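Local coordinates for protein peptidyl-prolyl cis-trans isomerase ([Pseudomonas syringae] pv. tomato str. DC3000, PDB 5XB0) that probably catalyses the cis-trans isomerisation of peptide bonds that precede proline in proteins, through the FKBP-type domain that makes up most of this chain, at residues A9-E13 against P118-L122; P40-P46 against Q89-A95; P46-V52 against F75-S79; A95-I101 against L122-L128. All coordinates share one frame; numbering follows the deposited sequence.

Interaction 1 (A9-E13 against P118-L122); sequences ALKAE and PFTPL
L10 lies over one face of the F119 ring, its CD2 methyl 3.5 Å from F119 CD1. A9 meets the same ring obliquely, with A9 CB 4.0 Å from F119 CD2. One turn further along the helix, the E13 side chain is fully extended: CG stands anti to the backbone N (chi1 175°), which carries the aliphatic chain past the ring of P121, where E13 CG comes to 3.9 Å from P121 CD. This end is the closely packed one, since E13 and P121 are both buried and F16 and M17 also cover the proline. The carboxylate continues to S103, whose OG is hydrogen-bonded to E13 OE2. F119 O, 3.5 Å from E13 OE2, is no partner for it, both being acceptors. The looser parts are two: on one side a water gives a hydrogen bond to A9 O and another to F119 O, each 2.7 Å long, bridging backbones that share no direct bond; on the other, L10 over the F119 ring is exposed to solvent. The contact seats helix 6-21 against the loop entering strand 122-132 of the FKBP fold, consistent with a linking helix in FKBPs that carry an additional N-terminal domain.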
loop_
_atom_site.group_PDB
_atom_site.type_symbol
_atom_site.label_atom_id
_atom_site.label_comp_id
_atom_site.label_asym_id
_atom_site.label_seq_id
_atom_site.Cartn_x
_atom_site.Cartn_y
_atom_site.Cartn_z
ATOM N N ALA A 9 -13.510 6.793 -13.482
ATOM C CA ALA A 9 -12.434 6.101 -12.779
ATOM C C ALA A 9 -12.192 6.721 -11.409
ATOM O O ALA A 9 -12.002 6.007 -10.424
ATOM C CB ALA A 9 -11.160 6.125 -13.610
ATOM N N LEU A 10 -12.216 8.048 -11.346
ATOM C CA LEU A 10 -12.025 8.748 -10.084
ATOM C C LEU A 10 -13.171 8.467 -9.119
ATOM O O LEU A 10 -12.946 8.285 -7.928
ATOM C CB LEU A 10 -11.891 10.258 -10.308
ATOM C CG LEU A 10 -10.531 10.753 -10.806
ATOM C CD1 LEU A 10 -10.494 12.273 -10.762
ATOM C CD2 LEU A 10 -9.404 10.173 -9.975
ATOM N N LYS A 11 -14.398 8.438 -9.632
ATOM C CA LYS A 11 -15.544 8.126 -8.793
ATOM C C LYS A 11 -15.431 6.711 -8.241
ATOM O O LYS A 11 -15.735 6.475 -7.075
ATOM C CB LYS A 11 -16.856 8.293 -9.571
ATOM C CG LYS A 11 -18.092 7.944 -8.757
ATOM C CD LYS A 11 -19.359 8.362 -9.482
ATOM C CE LYS A 11 -20.585 8.166 -8.603
ATOM N NZ LYS A 11 -21.815 8.654 -9.273
ATOM N N ALA A 12 -15.002 5.772 -9.079
ATOM C CA ALA A 12 -14.864 4.383 -8.653
ATOM C C ALA A 12 -13.784 4.264 -7.579
ATOM O O ALA A 12 -13.960 3.554 -6.585
ATOM C CB ALA A 12 -14.543 3.484 -9.837
ATOM N N GLU A 13 -12.676 4.972 -7.767
ATOM C CA GLU A 13 -11.630 4.948 -6.754
ATOM C C GLU A 13 -12.144 5.533 -5.442
ATOM O O GLU A 13 -11.925 4.953 -4.378
ATOM C CB GLU A 13 -10.375 5.707 -7.192
ATOM C CG GLU A 13 -9.377 5.758 -6.038
ATOM C CD GLU A 13 -8.056 6.400 -6.367
ATOM O OE1 GLU A 13 -7.277 6.607 -5.413
ATOM O OE2 GLU A 13 -7.791 6.690 -7.549
ATOM N N PRO A 118 -4.620 3.493 -14.930
ATOM C CA PRO A 118 -4.740 4.787 -14.257
ATOM C C PRO A 118 -5.762 4.741 -13.120
ATOM O O PRO A 118 -6.765 4.034 -13.229
ATOM C CB PRO A 118 -5.214 5.717 -15.384
ATOM C CG PRO A 118 -4.600 5.104 -16.620
ATOM C CD PRO A 118 -4.700 3.623 -16.395
ATOM N N PHE A 119 -5.485 5.462 -12.037
ATOM C CA PHE A 119 -6.446 5.674 -10.957
ATOM C C PHE A 119 -6.868 4.381 -10.279
ATOM O O PHE A 119 -8.036 4.190 -9.941
ATOM C CB PHE A 119 -7.670 6.431 -11.486
ATOM C CG PHE A 119 -7.308 7.686 -12.218
ATOM C CD1 PHE A 119 -6.638 8.697 -11.559
ATOM C CD2 PHE A 119 -7.580 7.830 -13.565
ATOM C CE1 PHE A 119 -6.275 9.853 -12.231
ATOM C CE2 PHE A 119 -7.226 8.991 -14.246
ATOM C CZ PHE A 119 -6.576 10.000 -13.577
ATOM N N THR A 120 -5.891 3.513 -10.053
ATOM C CA THR A 120 -6.145 2.247 -9.375
ATOM C C THR A 120 -5.589 2.269 -7.951
ATOM O O THR A 120 -4.371 2.282 -7.756
ATOM C CB THR A 120 -5.523 1.080 -10.142
ATOM O OG1 THR A 120 -6.028 1.064 -11.481
ATOM C CG2 THR A 120 -5.852 -0.243 -9.479
ATOM N N PRO A 121 -6.477 2.276 -6.947
ATOM C CA PRO A 121 -5.999 2.062 -5.577
ATOM C C PRO A 121 -5.419 0.654 -5.422
ATOM O O PRO A 121 -5.846 -0.260 -6.120
ATOM C CB PRO A 121 -7.255 2.257 -4.724
ATOM C CG PRO A 121 -8.400 1.982 -5.656
ATOM C CD PRO A 121 -7.946 2.318 -7.047
ATOM N N LEU A 122 -4.440 0.488 -4.541
ATOM C CA LEU A 122 -3.763 -0.802 -4.393
ATOM C C LEU A 122 -3.963 -1.358 -2.995
ATOM O O LEU A 122 -3.997 -0.603 -2.027
ATOM C CB LEU A 122 -2.269 -0.659 -4.681
ATOM C CG LEU A 122 -1.902 -0.064 -6.044
ATOM C CD1 LEU A 122 -0.383 0.002 -6.202
ATOM C CD2 LEU A 122 -2.531 -0.906 -7.151
HETATM O O HOH W 1 -10.609 3.645 -10.532
#

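Interaction 2 (P40-P46 against Q89-A95); sequences PGTGPKP and QNMPTGA
A type II beta turn, P92 to A95, leads into strand 96-101 of the FKBP domain, and the loop 40-46 wraps around it. The turn is closed by A95 N to P92 O (3.1 Å), with G94 at its third position, where phi is positive. T93 is the residue held from both directions. Its carbonyl O accepts G43 N at 3.1 Å, in the carbonyl plane and on a lone pair. Its own N and OG1 both donate to P44 O, the hydroxyl at 2.8 Å on a lone pair and the amide from well above the carbonyl plane. T93 OG1 sits beside the backbone N (chi1 -62°), which is how one residue can present two donors to one oxygen. With glycine at both loop positions the chains run close, G41 CA 4.0 Å from A95 CA and G43 CA 4.2 Å from T93 CA. G41 O meets P92 CG at 3.3 Å. Waters link P40 O to G94 O and T42 N to T93 O. K45 stretches along 89-92, bringing its CE to 3.4 Å from N90 O. M91 O is buried without a conventional hydrogen-bond partner; P46 CD lies close by, and K45 CA makes a CA-H...O contact with it at 3.5 Å.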
loop_
_atom_site.group_PDB
_atom_site.type_symbol
_atom_site.label_atom_id
_atom_site.label_comp_id
_atom_site.label_asym_id
_atom_site.label_seq_id
_atom_site.Cartn_x
_atom_site.Cartn_y
_atom_site.Cartn_z
ATOM N N PRO A 40 -0.114 -7.607 15.600
ATOM C CA PRO A 40 0.714 -6.512 16.113
ATOM C C PRO A 40 2.192 -6.878 16.186
ATOM O O PRO A 40 2.570 -8.054 16.205
ATOM C CB PRO A 40 0.148 -6.276 17.511
ATOM C CG PRO A 40 -0.396 -7.591 17.909
ATOM C CD PRO A 40 -0.904 -8.256 16.661
ATOM N N GLY A 41 3.031 -5.856 16.249
ATOM C CA GLY A 41 4.454 -6.052 16.459
ATOM C C GLY A 41 4.949 -5.110 17.539
ATOM O O GLY A 41 4.291 -4.123 17.869
ATOM N N THR A 42 6.115 -5.421 18.098
ATOM C CA THR A 42 6.704 -4.570 19.124
ATOM C C THR A 42 8.166 -4.266 18.842
ATOM O O THR A 42 8.893 -3.842 19.741
ATOM C CB THR A 42 6.589 -5.202 20.528
ATOM O OG1 THR A 42 7.305 -6.441 20.551
ATOM C CG2 THR A 42 5.123 -5.465 20.881
ATOM N N GLY A 43 8.588 -4.460 17.591
ATOM C CA GLY A 43 9.960 -4.186 17.199
ATOM C C GLY A 43 10.126 -2.788 16.647
ATOM O O GLY A 43 9.181 -2.000 16.681
ATOM N N PRO A 44 11.325 -2.469 16.133
ATOM C CA PRO A 44 11.630 -1.107 15.671
ATOM C C PRO A 44 10.831 -0.688 14.448
ATOM O O PRO A 44 10.482 -1.531 13.601
ATOM C CB PRO A 44 13.126 -1.175 15.322
ATOM C CG PRO A 44 13.645 -2.367 16.084
ATOM C CD PRO A 44 12.503 -3.350 16.070
ATOM N N LYS A 45 10.578 0.616 14.358
ATOM C CA LYS A 45 9.949 1.217 13.186
ATOM C C LYS A 45 11.043 1.793 12.304
ATOM O O LYS A 45 12.078 2.244 12.810
ATOM C CB LYS A 45 8.974 2.331 13.583
ATOM C CG LYS A 45 7.781 1.879 14.395
ATOM C CD LYS A 45 7.053 3.076 14.981
ATOM C CE LYS A 45 5.820 2.645 15.760
ATOM N NZ LYS A 45 5.238 3.780 16.543
ATOM N N PRO A 46 10.815 1.806 10.980
ATOM C CA PRO A 46 11.825 2.362 10.072
ATOM C C PRO A 46 11.786 3.878 9.996
ATOM O O PRO A 46 10.726 4.477 10.182
ATOM C CB PRO A 46 11.442 1.761 8.725
ATOM C CG PRO A 46 9.958 1.637 8.803
ATOM C CD PRO A 46 9.656 1.262 10.243
ATOM N N GLN A 89 6.503 3.953 8.100
ATOM C CA GLN A 89 7.166 4.590 9.246
ATOM C C GLN A 89 6.407 4.367 10.554
ATOM O O GLN A 89 6.962 4.554 11.639
ATOM C CB GLN A 89 7.326 6.088 8.998
ATOM C CG GLN A 89 8.380 6.392 7.960
ATOM C CD GLN A 89 8.477 7.873 7.677
ATOM O OE1 GLN A 89 8.892 8.662 8.536
ATOM N NE2 GLN A 89 8.064 8.267 6.478
ATOM N N ASN A 90 5.146 3.958 10.440
ATOM C CA ASN A 90 4.308 3.670 11.595
ATOM C C ASN A 90 4.398 2.229 12.062
ATOM O O ASN A 90 3.876 1.877 13.128
ATOM C CB ASN A 90 2.852 3.973 11.259
ATOM C CG ASN A 90 2.629 5.423 10.941
ATOM O OD1 ASN A 90 2.653 6.261 11.835
ATOM N ND2 ASN A 90 2.418 5.731 9.665
ATOM N N MET A 91 5.047 1.394 11.260
ATOM C CA MET A 91 4.915 -0.048 11.413
ATOM C C MET A 91 6.056 -0.667 12.212
ATOM O O MET A 91 7.212 -0.542 11.834
ATOM C CB MET A 91 4.844 -0.699 10.034
ATOM C CG MET A 91 4.444 -2.155 10.093
ATOM S SD MET A 91 4.262 -2.848 8.441
ATOM C CE MET A 91 3.622 -4.478 8.838
ATOM N N PRO A 92 5.736 -1.344 13.326
ATOM C CA PRO A 92 6.790 -1.986 14.121
ATOM C C PRO A 92 7.213 -3.334 13.532
ATOM O O PRO A 92 6.371 -4.061 13.000
ATOM C CB PRO A 92 6.135 -2.169 15.494
ATOM C CG PRO A 92 4.682 -2.293 15.194
ATOM C CD PRO A 92 4.407 -1.477 13.949
ATOM N N THR A 93 8.499 -3.655 13.629
ATOM C CA THR A 93 8.977 -4.953 13.165
ATOM C C THR A 93 8.178 -6.071 13.835
ATOM O O THR A 93 7.891 -6.012 15.033
ATOM C CB THR A 93 10.468 -5.116 13.434
ATOM O OG1 THR A 93 11.187 -4.108 12.707
ATOM C CG2 THR A 93 10.948 -6.474 12.986
ATOM N N GLY A 94 7.768 -7.063 13.051
ATOM C CA GLY A 94 6.963 -8.155 13.573
ATOM C C GLY A 94 5.485 -8.044 13.229
ATOM O O GLY A 94 4.744 -9.035 13.267
ATOM N N ALA A 95 5.036 -6.841 12.905
ATOM C CA ALA A 95 3.624 -6.655 12.577
ATOM C C ALA A 95 3.283 -7.214 11.193
ATOM O O ALA A 95 4.159 -7.365 10.333
ATOM C CB ALA A 95 3.249 -5.182 12.650
HETATM O O HOH W 2 4.446 -10.365 15.724
HETATM O O HOH W 3 7.558 -7.736 17.349
HETATM O O HOH W 4 9.404 5.880 12.375
#

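Interaction 3 (P46-V52 against F75-S79); sequences PDANGRV and FRLDS
The guanidinium planes of R51 and R76 stand 90° to each other above stems that touch at R51 CG and R76 CG, 4.0 Å apart. Each positive end has its own partner. The edge of the R76 group takes the D78 carboxylate side-on in a salt bridge, with R76 NE 3.0 Å from D78 OD1 and R76 NH2 2.8 Å from D78 OD2. The second bond is nearly straight at 177° and lies in the guanidinium plane on the syn lone pair of D78 OD2. S79 OG adds a further bond to D78 OD1, so the carboxylate is gripped from two sides. R51 NH1 turns instead to S132 OG, and 6.7 Å separates R51 NE from R76 NE. Beneath these charged groups the backbones pair in antiparallel fashion: V52 and F75 exchange two N-H...O hydrogen bonds, and L77 N extends the pairing to G50 O at 3.0 Å. A water also bridges G50 O to D78 N. L77 fills the angle between the turn and the strand, its branches dividing the work: CD1 lies 3.9 Å from P46 CG, while CD2 lies 4.0 Å from V52 CG1. V52 and F75 point to the sheet face away from the arginines. The F75 ring leads away from 46-52, close to a bound tartrate that probably came from the crystallisation liquor. The type I turn D47-G50 thus delivers strand 51-59 into antiparallel register with strand 73-76, a pairing within the curled antiparallel sheet of the FKBP fold.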
loop_
_atom_site.group_PDB
_atom_site.type_symbol
_atom_site.label_atom_id
_atom_site.label_comp_id
_atom_site.label_asym_id
_atom_site.label_seq_id
_atom_site.Cartn_x
_atom_site.Cartn_y
_atom_site.Cartn_z
ATOM N N PRO A 46 10.815 1.806 10.980
ATOM C CA PRO A 46 11.825 2.362 10.072
ATOM C C PRO A 46 11.786 3.878 9.996
ATOM O O PRO A 46 10.726 4.477 10.182
ATOM C CB PRO A 46 11.442 1.761 8.725
ATOM C CG PRO A 46 9.958 1.637 8.803
ATOM C CD PRO A 46 9.656 1.262 10.243
ATOM N N ASP A 47 12.939 4.478 9.729
ATOM C CA ASP A 47 13.030 5.906 9.462
ATOM C C ASP A 47 12.642 6.190 8.022
ATOM O O ASP A 47 12.712 5.305 7.161
ATOM C CB ASP A 47 14.443 6.415 9.725
ATOM C CG ASP A 47 14.814 6.394 11.199
ATOM O OD1 ASP A 47 13.908 6.425 12.063
ATOM O OD2 ASP A 47 16.026 6.371 11.492
ATOM N N ALA A 48 12.262 7.439 7.756
ATOM C CA ALA A 48 11.842 7.845 6.423
ATOM C C ALA A 48 12.925 7.572 5.381
ATOM O O ALA A 48 12.620 7.291 4.222
ATOM C CB ALA A 48 11.464 9.331 6.418
ATOM N N ASN A 49 14.186 7.661 5.786
ATOM C CA ASN A 49 15.287 7.398 4.868
ATOM C C ASN A 49 15.977 6.071 5.152
ATOM O O ASN A 49 17.140 5.877 4.790
ATOM C CB ASN A 49 16.308 8.527 4.924
ATOM C CG ASN A 49 16.996 8.621 6.273
ATOM O OD1 ASN A 49 16.504 8.105 7.280
ATOM N ND2 ASN A 49 18.142 9.282 6.299
ATOM N N GLY A 50 15.259 5.161 5.800
ATOM C CA GLY A 50 15.805 3.856 6.104
ATOM C C GLY A 50 15.352 2.781 5.137
ATOM O O GLY A 50 14.845 3.074 4.046
ATOM N N ARG A 51 15.555 1.532 5.547
ATOM C CA ARG A 51 15.174 0.371 4.760
ATOM C C ARG A 51 14.244 -0.547 5.542
ATOM O O ARG A 51 14.325 -0.630 6.766
ATOM C CB ARG A 51 16.413 -0.420 4.325
ATOM C CG ARG A 51 17.424 0.379 3.518
ATOM C CD ARG A 51 18.787 -0.286 3.555
ATOM N NE ARG A 51 18.882 -1.438 2.663
ATOM C CZ ARG A 51 19.249 -2.660 3.046
ATOM N NH1 ARG A 51 19.549 -2.905 4.317
ATOM N NH2 ARG A 51 19.315 -3.638 2.155
ATOM N N VAL A 52 13.370 -1.229 4.812
ATOM C CA VAL A 52 12.489 -2.249 5.367
ATOM C C VAL A 52 12.749 -3.580 4.694
ATOM O O VAL A 52 13.013 -3.644 3.494
ATOM C CB VAL A 52 10.997 -1.874 5.203
ATOM C CG1 VAL A 52 10.691 -0.623 5.996
ATOM C CG2 VAL A 52 10.607 -1.671 3.724
ATOM N N PHE A 75 13.884 -3.062 0.820
ATOM C CA PHE A 75 13.556 -1.871 0.023
ATOM C C PHE A 75 13.973 -0.602 0.759
ATOM O O PHE A 75 13.848 -0.521 1.976
ATOM C CB PHE A 75 12.057 -1.788 -0.262
ATOM C CG PHE A 75 11.529 -2.899 -1.101
ATOM C CD1 PHE A 75 11.780 -2.932 -2.467
ATOM C CD2 PHE A 75 10.767 -3.905 -0.538
ATOM C CE1 PHE A 75 11.276 -3.955 -3.246
ATOM C CE2 PHE A 75 10.262 -4.931 -1.316
ATOM C CZ PHE A 75 10.518 -4.954 -2.673
ATOM N N ARG A 76 14.443 0.399 0.019
ATOM C CA ARG A 76 14.628 1.734 0.583
ATOM C C ARG A 76 13.295 2.459 0.627
ATOM O O ARG A 76 12.602 2.548 -0.392
ATOM C CB ARG A 76 15.633 2.544 -0.243
ATOM C CG ARG A 76 17.051 2.084 -0.080
ATOM C CD ARG A 76 18.001 2.875 -0.948
ATOM N NE ARG A 76 17.940 4.305 -0.664
ATOM C CZ ARG A 76 18.983 5.122 -0.754
ATOM N NH1 ARG A 76 20.171 4.644 -1.107
ATOM N NH2 ARG A 76 18.844 6.411 -0.483
ATOM N N LEU A 77 12.925 2.974 1.795
ATOM C CA LEU A 77 11.665 3.712 1.908
ATOM C C LEU A 77 11.633 4.966 1.035
ATOM O O LEU A 77 10.557 5.399 0.616
ATOM C CB LEU A 77 11.392 4.097 3.363
ATOM C CG LEU A 77 10.745 3.011 4.217
ATOM C CD1 LEU A 77 10.199 3.625 5.490
ATOM C CD2 LEU A 77 9.639 2.279 3.456
ATOM N N ASP A 78 12.792 5.557 0.750
ATOM C CA ASP A 78 12.803 6.760 -0.074
ATOM C C ASP A 78 12.696 6.443 -1.565
ATOM O O ASP A 78 12.739 7.349 -2.407
ATOM C CB ASP A 78 14.053 7.625 0.204
ATOM C CG ASP A 78 15.378 6.946 -0.164
ATOM O OD1 ASP A 78 15.407 5.909 -0.866
ATOM O OD2 ASP A 78 16.424 7.489 0.261
ATOM N N SER A 79 12.542 5.164 -1.901
ATOM C CA SER A 79 12.616 4.761 -3.297
ATOM C C SER A 79 11.463 3.872 -3.733
ATOM O O SER A 79 11.507 3.271 -4.809
ATOM C CB SER A 79 13.938 4.042 -3.563
ATOM O OG SER A 79 15.023 4.927 -3.393
HETATM O O HOH W 5 18.356 5.599 2.235
HETATM O O HOH W 6 15.259 5.114 2.379
#

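Interaction 4 (A95-I101 against L122-L128); sequences AKWRLVI and LVFEIEL
Strands 96-101 and 122-128 run antiparallel, their axes 4.7 Å apart at closest approach and at 163° between directions. Seven backbone hydrogen bonds join them, from L128 N to A95 O at 3.1 Å to L122 N and I101 O at the other end, and CA-H...O contacts fill the non-hydrogen-bonded positions. W97, L99 and I101 face one way with I126, F124 and L122. There L99 CD1 meets I126 CD1 at 3.8 Å, and I101 CD1 approaches the F124 ring obliquely, 3.6 Å from F124 CD2. The ring also stacks edge-to-face with W84, and a tartrate lies close to it. W84 further covers I101 and I126, as the pocket-floor tryptophan of FKBPs would. The other face is mixed. R98 is extended, with CG anti to its backbone N (chi1 175°), and lays its guanidinium over V123, one face meeting V123 CG1 3.7 Å from R98 NE; its NH1 forms a salt bridge with E20 of helix 6-21. K96 and E127 lie side by side and point the same way, K96 CG 3.8 Å from E127 CG. Their charged ends do not bond: K96 NZ is 4.7 Å from E127 OE1 and is taken by T39. Regular backbone bonding and apolar packing therefore appear to carry the pairing itself, while R98 and K96 direct their charged ends to E20 and to T39, tying the strand pair to helix 6-21 and the T39 loop.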
loop_
_atom_site.group_PDB
_atom_site.type_symbol
_atom_site.label_atom_id
_atom_site.label_comp_id
_atom_site.label_asym_id
_atom_site.label_seq_id
_atom_site.Cartn_x
_atom_site.Cartn_y
_atom_site.Cartn_z
ATOM N N ALA A 95 5.036 -6.841 12.905
ATOM C CA ALA A 95 3.624 -6.655 12.577
ATOM C C ALA A 95 3.283 -7.214 11.193
ATOM O O ALA A 95 4.159 -7.365 10.333
ATOM C CB ALA A 95 3.249 -5.182 12.650
ATOM N N LYS A 96 2.002 -7.521 11.003
ATOM C CA LYS A 96 1.430 -7.841 9.691
ATOM C C LYS A 96 0.259 -6.894 9.485
ATOM O O LYS A 96 -0.688 -6.888 10.287
ATOM C CB LYS A 96 0.954 -9.297 9.604
ATOM C CG LYS A 96 2.026 -10.347 9.871
ATOM C CD LYS A 96 1.600 -11.706 9.298
ATOM C CE LYS A 96 2.165 -12.873 10.099
ATOM N NZ LYS A 96 1.515 -12.989 11.438
ATOM N N TRP A 97 0.339 -6.091 8.427
ATOM C CA TRP A 97 -0.633 -5.042 8.128
ATOM C C TRP A 97 -1.258 -5.194 6.753
ATOM O O TRP A 97 -0.592 -5.618 5.807
ATOM C CB TRP A 97 0.027 -3.660 8.191
ATOM C CG TRP A 97 0.214 -3.117 9.570
ATOM C CD1 TRP A 97 -0.014 -3.763 10.754
ATOM C CD2 TRP A 97 0.651 -1.798 9.908
ATOM N NE1 TRP A 97 0.255 -2.922 11.813
ATOM C CE2 TRP A 97 0.651 -1.707 11.318
ATOM C CE3 TRP A 97 1.030 -0.674 9.153
ATOM C CZ2 TRP A 97 1.040 -0.549 11.995
ATOM C CZ3 TRP A 97 1.394 0.483 9.828
ATOM C CH2 TRP A 97 1.396 0.530 11.235
ATOM N N ARG A 98 -2.533 -4.822 6.651
ATOM C CA ARG A 98 -3.187 -4.600 5.373
ATOM C C ARG A 98 -3.196 -3.102 5.124
ATOM O O ARG A 98 -3.572 -2.329 6.005
ATOM C CB ARG A 98 -4.611 -5.175 5.381
ATOM C CG ARG A 98 -5.429 -4.876 4.121
ATOM C CD ARG A 98 -6.721 -5.697 4.175
ATOM N NE ARG A 98 -7.500 -5.692 2.941
ATOM C CZ ARG A 98 -8.381 -4.745 2.648
ATOM N NH1 ARG A 98 -8.543 -3.735 3.491
ATOM N NH2 ARG A 98 -9.081 -4.795 1.517
ATOM N N LEU A 99 -2.709 -2.693 3.961
ATOM C CA LEU A 99 -2.726 -1.288 3.561
ATOM C C LEU A 99 -3.553 -1.113 2.311
ATOM O O LEU A 99 -3.350 -1.830 1.336
ATOM C CB LEU A 99 -1.311 -0.768 3.284
ATOM C CG LEU A 99 -0.293 -0.774 4.412
ATOM C CD1 LEU A 99 1.024 -0.174 3.911
ATOM C CD2 LEU A 99 -0.814 0.010 5.617
ATOM N N VAL A 100 -4.450 -0.137 2.315
ATOM C CA VAL A 100 -5.137 0.262 1.097
ATOM C C VAL A 100 -4.618 1.640 0.738
ATOM O O VAL A 100 -4.726 2.570 1.532
ATOM C CB VAL A 100 -6.670 0.299 1.258
ATOM C CG1 VAL A 100 -7.334 0.613 -0.076
ATOM C CG2 VAL A 100 -7.179 -1.037 1.782
ATOM N N ILE A 101 -4.040 1.756 -0.449
ATOM C CA ILE A 101 -3.308 2.958 -0.834
ATOM C C ILE A 101 -4.005 3.621 -2.014
ATOM O O ILE A 101 -4.182 2.990 -3.066
ATOM C CB ILE A 101 -1.839 2.598 -1.187
ATOM C CG1 ILE A 101 -1.194 1.894 0.020
ATOM C CG2 ILE A 101 -1.046 3.827 -1.601
ATOM C CD1 ILE A 101 0.221 1.424 -0.211
ATOM N N LEU A 122 -4.440 0.488 -4.541
ATOM C CA LEU A 122 -3.763 -0.802 -4.393
ATOM C C LEU A 122 -3.963 -1.358 -2.995
ATOM O O LEU A 122 -3.997 -0.603 -2.027
ATOM C CB LEU A 122 -2.269 -0.659 -4.681
ATOM C CG LEU A 122 -1.902 -0.064 -6.044
ATOM C CD1 LEU A 122 -0.383 0.002 -6.202
ATOM C CD2 LEU A 122 -2.531 -0.906 -7.151
ATOM N N VAL A 123 -4.079 -2.680 -2.893
ATOM C CA VAL A 123 -4.251 -3.337 -1.599
ATOM C C VAL A 123 -3.048 -4.215 -1.316
ATOM O O VAL A 123 -2.755 -5.126 -2.078
ATOM C CB VAL A 123 -5.525 -4.192 -1.564
ATOM C CG1 VAL A 123 -5.722 -4.790 -0.189
ATOM C CG2 VAL A 123 -6.743 -3.340 -1.968
ATOM N N PHE A 124 -2.335 -3.912 -0.237
ATOM C CA PHE A 124 -1.155 -4.691 0.141
ATOM C C PHE A 124 -1.374 -5.458 1.423
ATOM O O PHE A 124 -2.007 -4.963 2.347
ATOM C CB PHE A 124 0.054 -3.781 0.341
ATOM C CG PHE A 124 0.612 -3.225 -0.921
ATOM C CD1 PHE A 124 1.598 -3.910 -1.609
ATOM C CD2 PHE A 124 0.180 -2.003 -1.407
ATOM C CE1 PHE A 124 2.133 -3.386 -2.783
ATOM C CE2 PHE A 124 0.706 -1.481 -2.587
ATOM C CZ PHE A 124 1.688 -2.175 -3.266
ATOM N N GLU A 125 -0.836 -6.669 1.488
ATOM C CA GLU A 125 -0.628 -7.295 2.779
ATOM C C GLU A 125 0.878 -7.356 3.001
ATOM O O GLU A 125 1.595 -7.845 2.142
ATOM C CB GLU A 125 -1.274 -8.678 2.828
ATOM C CG GLU A 125 -2.796 -8.585 2.793
ATOM C CD GLU A 125 -3.489 -9.799 3.375
ATOM O OE1 GLU A 125 -2.834 -10.574 4.107
ATOM O OE2 GLU A 125 -4.698 -9.969 3.107
ATOM N N ILE A 126 1.345 -6.826 4.130
ATOM C CA ILE A 126 2.772 -6.660 4.384
ATOM C C ILE A 126 3.154 -7.211 5.746
ATOM O O ILE A 126 2.502 -6.918 6.739
ATOM C CB ILE A 126 3.181 -5.173 4.320
ATOM C CG1 ILE A 126 2.846 -4.588 2.949
ATOM C CG2 ILE A 126 4.662 -5.000 4.643
ATOM C CD1 ILE A 126 3.096 -3.115 2.849
ATOM N N GLU A 127 4.199 -8.028 5.780
ATOM C CA GLU A 127 4.815 -8.451 7.034
ATOM C C GLU A 127 6.167 -7.768 7.159
ATOM O O GLU A 127 7.008 -7.886 6.266
ATOM C CB GLU A 127 4.986 -9.970 7.096
ATOM C CG GLU A 127 5.578 -10.417 8.439
ATOM C CD GLU A 127 5.743 -11.913 8.564
ATOM O OE1 GLU A 127 5.839 -12.387 9.719
ATOM O OE2 GLU A 127 5.787 -12.607 7.520
ATOM N N LEU A 128 6.376 -7.036 8.249
ATOM C CA LEU A 128 7.647 -6.344 8.418
ATOM C C LEU A 128 8.616 -7.242 9.200
ATOM O O LEU A 128 8.429 -7.507 10.388
ATOM C CB LEU A 128 7.441 -4.998 9.116
ATOM C CG LEU A 128 8.696 -4.139 9.254
ATOM C CD1 LEU A 128 9.330 -3.766 7.896
ATOM C CD2 LEU A 128 8.371 -2.888 10.033
#

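Interaction 4 is the core contact, its centre about 6 Å from the centre of the chain; the other three lie about 14 to 16 Å out and are only partly buried. Each end of the 96-101/122-128 pair runs on into another contact: interaction 1 shares L122 with it, and interaction 2 shares A95, where G94 N probably bonds to L128 O. Interaction 3 shares P46 with interaction 2 and touches interaction 4 through V52 and L128. Interactions 1 and 2 sit on opposite sides of the chain's centre. Interaction 1 joins its backbones only through water, interactions 2 and 3 combine direct hydrogen bonds with waters, and interaction 4 relies on backbone N-H...O hydrogen bonds between strands.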